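Local coordinates for protein ferritin light chain (Trichoplusia ni, PDB 1Z6O) that forms, together with heavy chains, a secreted 24-subunit shell that stores iron, its own share probably being to help nucleate the ferrihydrite core, at residues 59-62 with 63-66. Residues are numbered along the deposited sequence; the frame is centred on the assembly and turned at random.
Sequences AAYF and NNYQ
Tyr61 O is gripped by two groups. Asn64 N donates to it at 3.2 Å with a fairly straight N-H (163°), and the hydroxyl of Thr67 is also hydrogen-bonded to it. The bond from Asn64 closes a type I beta turn from Tyr61 to Asn64. One residue earlier, Asn63 N donates to Ala60 O at 2.9 Å.

The side chain of Asn64 turns back toward the helix end. Its CG lies between the backbone N and the carbonyl carbon (chi1 78°), which brings the amide beside the Tyr61 side chain. Asn64 ND2 lies over one face of the Tyr61 ring, 3.6 Å from Tyr61 CE1. The ring and amide planes are nearly perpendicular, at 84°. A water takes a hydrogen from Asn64 ND2 and gives one to Gln66 OE1, with a weak link to Tyr61 OH. ND2 also makes a weak bond to Leu84 O of a neighbouring heavy chain. At the other end of the amide, Asn64 OD1 accepts from Thr67 N and, weakly, from Gln66 N.

A second water donates to Phe62 O and to Asn63 OD1, the latter at 2.6 Å. The Phe62 ring meets that of Phe72, in the first turn of helix 70-96. Asn63 O accepts from Arg158 of another heavy chain.

The weak bond from Gln66 N to Asn64 OD1 forms an Asx turn, and Thr67 N adds a second bond to the same oxygen. The type I turn leads out of helix 37-61 and the Asx turn follows it, in the short connection to helix 70-96 of the ferritin four-helix bundle, where light and heavy chains meet.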
loop_
_atom_site.group_PDB
_atom_site.type_symbol
_atom_site.label_atom_id
_atom_site.label_comp_id
_atom_site.label_asym_id
_atom_site.label_seq_id
_atom_site.Cartn_x
_atom_site.Cartn_y
_atom_site.Cartn_z
ATOM N N ALA A 59 -43.134 -6.359 23.584
ATOM C CA ALA A 59 -41.677 -6.400 23.728
ATOM C C ALA A 59 -41.299 -6.068 25.175
ATOM O O ALA A 59 -40.397 -6.686 25.752
ATOM C CB ALA A 59 -41.011 -5.405 22.773
ATOM N N ALA A 60 -41.988 -5.090 25.758
ATOM C CA ALA A 60 -41.725 -4.693 27.144
ATOM C C ALA A 60 -42.077 -5.838 28.091
ATOM O O ALA A 60 -41.291 -6.195 28.967
ATOM C CB ALA A 60 -42.557 -3.436 27.510
ATOM N N TYR A 61 -43.257 -6.426 27.912
ATOM C CA TYR A 61 -43.669 -7.519 28.783
ATOM C C TYR A 61 -42.651 -8.665 28.801
ATOM O O TYR A 61 -42.330 -9.196 29.864
ATOM C CB TYR A 61 -45.031 -8.071 28.360
ATOM C CG TYR A 61 -45.517 -9.178 29.267
ATOM C CD1 TYR A 61 -45.944 -8.900 30.566
ATOM C CD2 TYR A 61 -45.522 -10.509 28.839
ATOM C CE1 TYR A 61 -46.366 -9.918 31.423
ATOM C CE2 TYR A 61 -45.944 -11.539 29.691
ATOM C CZ TYR A 61 -46.362 -11.230 30.977
ATOM O OH TYR A 61 -46.781 -12.225 31.819
ATOM N N PHE A 62 -42.145 -9.054 27.634
ATOM C CA PHE A 62 -41.173 -10.140 27.596
ATOM C C PHE A 62 -39.795 -9.758 28.096
ATOM O O PHE A 62 -38.903 -10.601 28.187
ATOM C CB PHE A 62 -41.106 -10.751 26.190
ATOM C CG PHE A 62 -42.257 -11.679 25.918
ATOM C CD1 PHE A 62 -43.338 -11.269 25.145
ATOM C CD2 PHE A 62 -42.310 -12.923 26.543
ATOM C CE1 PHE A 62 -44.469 -12.089 25.005
ATOM C CE2 PHE A 62 -43.429 -13.747 26.414
ATOM C CZ PHE A 62 -44.511 -13.328 25.645
ATOM N N ASN A 63 -39.621 -8.483 28.429
ATOM C CA ASN A 63 -38.349 -8.029 28.970
ATOM C C ASN A 63 -38.473 -7.739 30.478
ATOM O O ASN A 63 -37.581 -7.112 31.057
ATOM C CB ASN A 63 -37.849 -6.785 28.204
ATOM C CG ASN A 63 -36.387 -6.442 28.513
ATOM O OD1 ASN A 63 -35.541 -7.327 28.656
ATOM N ND2 ASN A 63 -36.087 -5.148 28.598
ATOM N N ASN A 64 -39.570 -8.165 31.120
ATOM C CA ASN A 64 -39.658 -7.962 32.575
ATOM C C ASN A 64 -38.787 -9.060 33.214
ATOM O O ASN A 64 -38.430 -10.035 32.543
ATOM C CB ASN A 64 -41.132 -7.919 33.106
ATOM C CG ASN A 64 -41.800 -9.290 33.252
ATOM O OD1 ASN A 64 -41.245 -10.223 33.822
ATOM N ND2 ASN A 64 -43.035 -9.388 32.770
ATOM N N TYR A 65 -38.411 -8.909 34.485
ATOM C CA TYR A 65 -37.485 -9.877 35.084
ATOM C C TYR A 65 -38.002 -11.300 35.268
ATOM O O TYR A 65 -37.202 -12.232 35.348
ATOM C CB TYR A 65 -36.954 -9.343 36.426
ATOM C CG TYR A 65 -37.875 -9.631 37.581
ATOM C CD1 TYR A 65 -37.734 -10.799 38.338
ATOM C CD2 TYR A 65 -38.921 -8.760 37.892
ATOM C CE1 TYR A 65 -38.627 -11.093 39.382
ATOM C CE2 TYR A 65 -39.818 -9.044 38.930
ATOM C CZ TYR A 65 -39.659 -10.215 39.666
ATOM O OH TYR A 65 -40.546 -10.498 40.679
ATOM N N GLN A 66 -39.317 -11.474 35.335
ATOM C CA GLN A 66 -39.899 -12.808 35.504
ATOM C C GLN A 66 -39.962 -13.571 34.187
ATOM O O GLN A 66 -39.642 -14.756 34.140
ATOM C CB GLN A 66 -41.318 -12.722 36.079
ATOM C CG GLN A 66 -41.398 -12.047 37.423
ATOM C CD GLN A 66 -42.823 -12.008 37.968
ATOM O OE1 GLN A 66 -43.792 -12.148 37.217
ATOM N NE2 GLN A 66 -42.952 -11.797 39.271
HETATM O O HOH W 1 -44.716 -11.440 34.285
HETATM O O HOH W 2 -35.839 -9.666 27.529
#